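Local coordinates for protein glutathione S-transferase (Cupriavidus metallidurans, PDB 4MK3) that probably acts as a glutathione transferase, conjugating glutathione to electrophilic substrates, and binds glutathione sulfinic acid, at residues Q29-E43 against E213-R225. Residues are numbered along the deposited sequence; the frame is centred on the assembly and turned at random. Where two conformers were deposited one is given.
With GSF (L-gamma-glutamyl-3-sulfino-L-alanylglycine), chain E.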
loop_
_atom_site.group_PDB
_atom_site.type_symbol
_atom_site.label_atom_id
_atom_site.label_comp_id
_atom_site.label_asym_id
_atom_site.label_seq_id
_atom_site.Cartn_x
_atom_site.Cartn_y
_atom_site.Cartn_z
ATOM N N GLN A 29 0.660 -10.906 -16.598
ATOM C CA GLN A 29 0.690 -9.944 -17.692
ATOM C C GLN A 29 -0.463 -8.952 -17.599
ATOM O O GLN A 29 -0.465 -7.938 -18.309
ATOM C CB GLN A 29 0.644 -10.668 -19.036
ATOM C CG GLN A 29 1.842 -11.589 -19.316
ATOM C CD GLN A 29 3.090 -10.844 -19.780
ATOM O OE1 GLN A 29 3.008 -9.729 -20.299
ATOM N NE2 GLN A 29 4.252 -11.474 -19.617
ATOM N N THR A 30 -1.433 -9.226 -16.727
ATOM C CA THR A 30 -2.582 -8.323 -16.555
ATOM C C THR A 30 -2.464 -7.452 -15.309
ATOM O O THR A 30 -3.021 -6.350 -15.292
ATOM C CB THR A 30 -3.917 -9.111 -16.480
ATOM O OG1 THR A 30 -3.819 -10.133 -15.479
ATOM C CG2 THR A 30 -4.221 -9.748 -17.800
ATOM N N SER A 31 -1.724 -7.901 -14.296
ATOM C CA SER A 31 -1.653 -7.207 -13.008
ATOM C C SER A 31 -1.151 -5.784 -13.204
ATOM O O SER A 31 -0.041 -5.595 -13.701
ATOM C CB SER A 31 -0.724 -7.931 -12.025
ATOM O OG SER A 31 -0.400 -7.095 -10.901
ATOM N N PRO A 32 -1.951 -4.783 -12.793
ATOM C CA PRO A 32 -1.492 -3.400 -13.005
ATOM C C PRO A 32 -0.400 -2.998 -12.032
ATOM O O PRO A 32 0.450 -2.159 -12.356
ATOM C CB PRO A 32 -2.767 -2.590 -12.812
ATOM C CG PRO A 32 -3.630 -3.404 -11.922
ATOM C CD PRO A 32 -3.337 -4.835 -12.284
ATOM N N TYR A 33 -0.395 -3.597 -10.843
ATOM C CA TYR A 33 0.689 -3.369 -9.899
ATOM C C TYR A 33 1.976 -3.972 -10.433
ATOM O O TYR A 33 3.050 -3.387 -10.285
ATOM C CB TYR A 33 0.361 -3.985 -8.529
ATOM C CG TYR A 33 -0.976 -3.600 -7.912
ATOM C CD1 TYR A 33 -1.118 -2.477 -7.129
ATOM C CD2 TYR A 33 -2.059 -4.436 -8.059
ATOM C CE1 TYR A 33 -2.355 -2.181 -6.544
ATOM C CE2 TYR A 33 -3.263 -4.164 -7.504
ATOM C CZ TYR A 33 -3.416 -3.047 -6.746
ATOM O OH TYR A 33 -4.639 -2.801 -6.169
ATOM N N ALA A 34 1.879 -5.158 -11.012
ATOM C CA ALA A 34 3.049 -5.763 -11.613
ATOM C C ALA A 34 3.480 -4.980 -12.849
ATOM O O ALA A 34 4.676 -4.860 -13.123
ATOM C CB ALA A 34 2.785 -7.211 -11.978
ATOM N N ARG A 35 2.521 -4.389 -13.570
ATOM C CA ARG A 35 2.894 -3.610 -14.750
ATOM C C ARG A 35 3.718 -2.398 -14.349
ATOM O O ARG A 35 4.683 -2.051 -15.014
ATOM C CB ARG A 35 1.692 -3.162 -15.571
ATOM C CG ARG A 35 2.126 -2.527 -16.892
ATOM C CD ARG A 35 1.002 -1.883 -17.631
ATOM N NE ARG A 35 1.398 -1.525 -18.988
ATOM C CZ ARG A 35 0.570 -1.050 -19.892
ATOM N NH1 ARG A 35 -0.699 -0.808 -19.565
ATOM N NH2 ARG A 35 0.986 -0.814 -21.122
ATOM N N LYS A 36 3.340 -1.763 -13.247
ATOM C CA LYS A 36 4.129 -0.655 -12.725
ATOM C C LYS A 36 5.586 -1.048 -12.509
ATOM O O LYS A 36 6.517 -0.341 -12.913
ATOM C CB LYS A 36 3.500 -0.122 -11.428
ATOM C CG LYS A 36 4.294 0.991 -10.750
ATOM C CD LYS A 36 3.619 1.511 -9.472
ATOM C CE LYS A 36 3.511 0.406 -8.446
ATOM N NZ LYS A 36 3.041 0.884 -7.115
ATOM N N VAL A 37 5.803 -2.204 -11.879
ATOM C CA VAL A 37 7.148 -2.693 -11.645
ATOM C C VAL A 37 7.868 -3.021 -12.951
ATOM O O VAL A 37 9.029 -2.694 -13.124
ATOM C CB VAL A 37 7.116 -3.928 -10.730
ATOM C CG1 VAL A 37 8.474 -4.642 -10.731
ATOM C CG2 VAL A 37 6.665 -3.533 -9.327
ATOM N N ARG A 38 7.179 -3.670 -13.872
ATOM C CA ARG A 38 7.787 -4.001 -15.141
ATOM C C ARG A 38 8.170 -2.753 -15.934
ATOM O O ARG A 38 9.220 -2.721 -16.573
ATOM C CB ARG A 38 6.869 -4.899 -15.944
ATOM C CG ARG A 38 6.584 -6.213 -15.248
ATOM C CD ARG A 38 5.605 -7.005 -16.033
ATOM N NE ARG A 38 6.159 -7.364 -17.321
ATOM C CZ ARG A 38 5.426 -7.615 -18.389
ATOM N NH1 ARG A 38 4.117 -7.501 -18.303
ATOM N NH2 ARG A 38 6.003 -7.963 -19.532
ATOM N N VAL A 39 7.335 -1.726 -15.877
ATOM C CA VAL A 39 7.678 -0.459 -16.528
ATOM C C VAL A 39 8.933 0.144 -15.895
ATOM O O VAL A 39 9.837 0.576 -16.603
ATOM C CB VAL A 39 6.492 0.516 -16.512
ATOM C CG1 VAL A 39 6.941 1.932 -16.903
ATOM C CG2 VAL A 39 5.384 0.011 -17.447
ATOM N N VAL A 40 9.005 0.152 -14.567
ATOM C CA VAL A 40 10.184 0.651 -13.901
ATOM C C VAL A 40 11.405 -0.157 -14.359
ATOM O O VAL A 40 12.427 0.396 -14.748
ATOM C CB VAL A 40 10.043 0.578 -12.367
ATOM C CG1 VAL A 40 11.379 0.862 -11.693
ATOM C CG2 VAL A 40 8.977 1.577 -11.897
ATOM N N LEU A 41 11.323 -1.482 -14.318
ATOM C CA LEU A 41 12.476 -2.287 -14.718
ATOM C C LEU A 41 12.904 -2.030 -16.156
ATOM O O LEU A 41 14.084 -1.975 -16.462
ATOM C CB LEU A 41 12.201 -3.773 -14.507
ATOM C CG LEU A 41 12.032 -4.157 -13.033
ATOM C CD1 LEU A 41 11.389 -5.514 -12.892
ATOM C CD2 LEU A 41 13.382 -4.165 -12.338
ATOM N N ALA A 42 11.942 -1.839 -17.047
ATOM C CA ALA A 42 12.255 -1.532 -18.434
ATOM C C ALA A 42 12.910 -0.152 -18.575
ATOM O O ALA A 42 13.898 0.003 -19.282
ATOM C CB ALA A 42 11.001 -1.596 -19.269
ATOM N N GLU A 43 12.343 0.838 -17.896
ATOM C CA GLU A 43 12.904 2.186 -17.965
ATOM C C GLU A 43 14.350 2.205 -17.461
ATOM O O GLU A 43 15.196 2.926 -18.016
ATOM C CB GLU A 43 12.071 3.175 -17.144
ATOM C CG GLU A 43 10.643 3.393 -17.615
ATOM C CD GLU A 43 10.491 4.275 -18.833
ATOM O OE1 GLU A 43 11.499 4.835 -19.321
ATOM O OE2 GLU A 43 9.339 4.424 -19.310
ATOM N N GLU A 213 1.637 6.125 -23.412
ATOM C CA GLU A 213 1.486 4.811 -24.026
ATOM C C GLU A 213 2.389 4.653 -25.254
ATOM O O GLU A 213 2.507 3.556 -25.798
ATOM C CB GLU A 213 0.030 4.535 -24.378
ATOM C CG GLU A 213 -0.464 5.332 -25.556
ATOM C CD GLU A 213 -1.962 5.253 -25.737
ATOM O OE1 GLU A 213 -2.655 4.650 -24.885
ATOM O OE2 GLU A 213 -2.444 5.806 -26.739
ATOM N N LYS A 214 3.026 5.735 -25.683
ATOM C CA LYS A 214 4.024 5.672 -26.739
ATOM C C LYS A 214 5.417 5.321 -26.228
ATOM O O LYS A 214 6.326 5.076 -27.029
ATOM C CB LYS A 214 4.077 7.000 -27.477
ATOM C CG LYS A 214 2.870 7.260 -28.324
ATOM C CD LYS A 214 2.936 8.670 -28.899
ATOM C CE LYS A 214 1.724 8.993 -29.740
ATOM N NZ LYS A 214 1.840 10.367 -30.293
ATOM N N ARG A 215 5.600 5.294 -24.907
ATOM C CA ARG A 215 6.892 4.904 -24.354
ATOM C C ARG A 215 7.088 3.409 -24.548
ATOM O O ARG A 215 6.152 2.630 -24.415
ATOM C CB ARG A 215 6.986 5.252 -22.870
ATOM C CG ARG A 215 6.970 6.771 -22.608
ATOM C CD ARG A 215 7.212 7.076 -21.154
ATOM N NE ARG A 215 8.592 6.860 -20.754
ATOM C CZ ARG A 215 9.551 7.779 -20.786
ATOM N NH1 ARG A 215 9.281 9.017 -21.228
ATOM N NH2 ARG A 215 10.776 7.479 -20.376
ATOM N N GLN A 216 8.321 3.035 -24.849
ATOM C CA GLN A 216 8.660 1.637 -25.105
ATOM C C GLN A 216 8.231 0.734 -23.935
ATOM O O GLN A 216 7.740 -0.387 -24.144
ATOM C CB GLN A 216 10.159 1.488 -25.342
ATOM C CG GLN A 216 10.504 0.126 -25.939
ATOM C CD GLN A 216 9.923 -0.032 -27.317
ATOM O OE1 GLN A 216 10.144 0.812 -28.197
ATOM N NE2 GLN A 216 9.153 -1.092 -27.527
ATOM N N SER A 217 8.433 1.199 -22.716
ATOM C CA SER A 217 8.094 0.416 -21.543
ATOM C C SER A 217 6.607 0.074 -21.468
ATOM O O SER A 217 6.231 -0.999 -21.001
ATOM C CB SER A 217 8.529 1.176 -20.302
ATOM O OG SER A 217 7.841 2.427 -20.270
ATOM N N PHE A 218 5.753 1.000 -21.881
ATOM C CA PHE A 218 4.324 0.733 -21.953
ATOM C C PHE A 218 3.972 -0.168 -23.131
ATOM O O PHE A 218 3.200 -1.124 -22.987
ATOM C CB PHE A 218 3.525 2.051 -21.970
ATOM C CG PHE A 218 3.286 2.610 -20.582
ATOM C CD1 PHE A 218 4.287 3.264 -19.908
ATOM C CD2 PHE A 218 2.076 2.409 -19.952
ATOM C CE1 PHE A 218 4.074 3.750 -18.619
ATOM C CE2 PHE A 218 1.855 2.879 -18.659
ATOM C CZ PHE A 218 2.869 3.540 -17.998
ATOM N N ILE A 219 4.532 0.124 -24.308
ATOM C CA ILE A 219 4.295 -0.690 -25.501
ATOM C C ILE A 219 4.577 -2.176 -25.232
ATOM O O ILE A 219 3.852 -3.044 -25.680
ATOM C CB ILE A 219 5.203 -0.192 -26.644
ATOM C CG1 ILE A 219 4.722 1.175 -27.149
ATOM C CG2 ILE A 219 5.259 -1.197 -27.782
ATOM C CD1 ILE A 219 5.724 1.868 -28.041
ATOM N N ASP A 220 5.655 -2.448 -24.506
ATOM C CA ASP A 220 6.084 -3.812 -24.279
ATOM C C ASP A 220 5.319 -4.531 -23.168
ATOM O O ASP A 220 5.502 -5.718 -22.994
ATOM C CB ASP A 220 7.587 -3.852 -23.944
ATOM C CG ASP A 220 8.473 -3.578 -25.148
ATOM O OD1 ASP A 220 8.034 -3.837 -26.277
ATOM O OD2 ASP A 220 9.626 -3.138 -24.931
ATOM N N THR A 221 4.502 -3.817 -22.407
ATOM C CA THR A 221 3.810 -4.376 -21.237
ATOM C C THR A 221 2.286 -4.271 -21.299
ATOM O O THR A 221 1.619 -4.335 -20.266
ATOM C CB THR A 221 4.279 -3.709 -19.926
ATOM O OG1 THR A 221 4.012 -2.307 -19.981
ATOM C CG2 THR A 221 5.774 -3.942 -19.690
ATOM N N GLU A 222 1.712 -4.095 -22.482
ATOM C CA GLU A 222 0.253 -3.994 -22.581
ATOM C C GLU A 222 -0.422 -5.292 -22.122
ATOM O O GLU A 222 0.085 -6.403 -22.402
ATOM C CB GLU A 222 -0.151 -3.671 -24.021
ATOM C CG GLU A 222 0.302 -2.292 -24.427
ATOM C CD GLU A 222 0.087 -1.968 -25.886
ATOM O OE1 GLU A 222 0.513 -0.866 -26.295
ATOM O OE2 GLU A 222 -0.492 -2.792 -26.623
ATOM N N PRO A 223 -1.564 -5.183 -21.414
ATOM C CA PRO A 223 -2.224 -6.407 -20.957
ATOM C C PRO A 223 -2.884 -7.139 -22.114
ATOM O O PRO A 223 -3.469 -6.487 -22.973
ATOM C CB PRO A 223 -3.277 -5.894 -19.976
ATOM C CG PRO A 223 -3.572 -4.512 -20.431
ATOM C CD PRO A 223 -2.281 -3.977 -20.967
ATOM N N PRO A 224 -2.794 -8.470 -22.145
ATOM C CA PRO A 224 -3.375 -9.254 -23.238
ATOM C C PRO A 224 -4.896 -9.335 -23.114
ATOM O O PRO A 224 -5.393 -9.477 -21.995
ATOM C CB PRO A 224 -2.748 -10.635 -23.055
ATOM C CG PRO A 224 -2.346 -10.683 -21.617
ATOM C CD PRO A 224 -1.990 -9.296 -21.228
ATOM N N ARG A 225 -5.588 -9.271 -24.252
ATOM C CA ARG A 225 -7.054 -9.268 -24.335
ATOM C C ARG A 225 -7.645 -7.921 -23.928
ATOM O O ARG A 225 -8.859 -7.714 -24.005
ATOM C CB ARG A 225 -7.680 -10.389 -23.502
ATOM C CG ARG A 225 -7.151 -11.766 -23.819
ATOM C CD ARG A 225 -8.205 -12.817 -23.527
ATOM N NE ARG A 225 -7.628 -14.150 -23.389
ATOM C CZ ARG A 225 -7.066 -14.609 -22.274
ATOM N NH1 ARG A 225 -6.995 -13.838 -21.196
ATOM N NH2 ARG A 225 -6.571 -15.838 -22.235
HETATM C CB1 GSF E . -1.227 -5.168 -4.194
HETATM C CG1 GSF E . -0.969 -6.279 -5.202
HETATM C CD1 GSF E . -2.209 -7.094 -5.497
HETATM O OE1 GSF E . -3.246 -6.996 -4.871
HETATM C C1 GSF E . 1.000 -4.104 -4.454
HETATM O O11 GSF E . 1.769 -4.828 -5.136
HETATM O O12 GSF E . 1.035 -2.854 -4.609
HETATM N N1 GSF E . -0.276 -3.800 -2.406
HETATM C CA1 GSF E . 0.049 -4.739 -3.476
HETATM N N2 GSF E . -2.119 -7.975 -6.565
HETATM C CA2 GSF E . -3.210 -8.829 -6.895
HETATM C CB2 GSF E . -3.125 -9.233 -8.330
HETATM S SG2 GSF E . -3.631 -7.985 -9.459
HETATM O O1S GSF E . -4.022 -8.684 -10.695
HETATM O O2S GSF E . -2.497 -7.037 -9.668
HETATM C C2 GSF E . -3.083 -10.154 -6.175
HETATM O O2 GSF E . -2.016 -10.763 -6.170
HETATM N N3 GSF E . -4.215 -10.653 -5.541
HETATM C CA3 GSF E . -4.158 -11.934 -4.896
HETATM C C3 GSF E . -4.853 -11.928 -3.530
HETATM O O31 GSF E . -5.065 -13.044 -2.965
HETATM O O32 GSF E . -5.204 -10.863 -2.980
HETATM O O HOH W 1 -0.085 -5.201 -18.169
HETATM O O HOH W 2 5.615 -8.549 -22.171
#
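The contact between R35, V39 and E43 on one side and S217, F218 and T221 on the other is an interdomain one: the helix beginning at P32 in the N-terminal domain packs against the short helix 216-219 and the C-terminal tail. R35 reaches across with its chain extended, CG lying anti to the backbone N (chi1 -172°), which carries the guanidinium between F218 CD2 on one face and T221 O, E222 CA and P223 CD on the other. In the guanidinium plane, NE donates to T221 OG1 at 2.9 Å, and NH2 to F218 O at the same length. That carbonyl takes T221 N on its opposite face, while T221 OG1 in turn donates to S217 O, which fixes the threonine's rotation. Replacing R35 with alanine is likely to leave F218 O and T221 OG1 one donor short each and to open a gap beside the F218 ring. In the glutathione transferase fold this helix follows the first strand of the thioredoxin-like domain; here S31, the N-cap, accepts from A34 N through OG and hydrogen-bonds the ligand's sulfinate, and helix 177-192 of the all-helical domain also packs against R35 and V39. Further along, V39 CG2 sits over the F218 face, 4.3 Å from the ring centroid, a CH-pi contact. At the far end R215 grips E43 side-on in a salt bridge, NE to OE2 and NH2 to OE1, the two flat groups turned 36° apart. S217 OG donates to E43 OE2 (2.7 Å) from the carboxylate face opposite R215 NE. Near the tail, one water bridges Q29 O and T221 O.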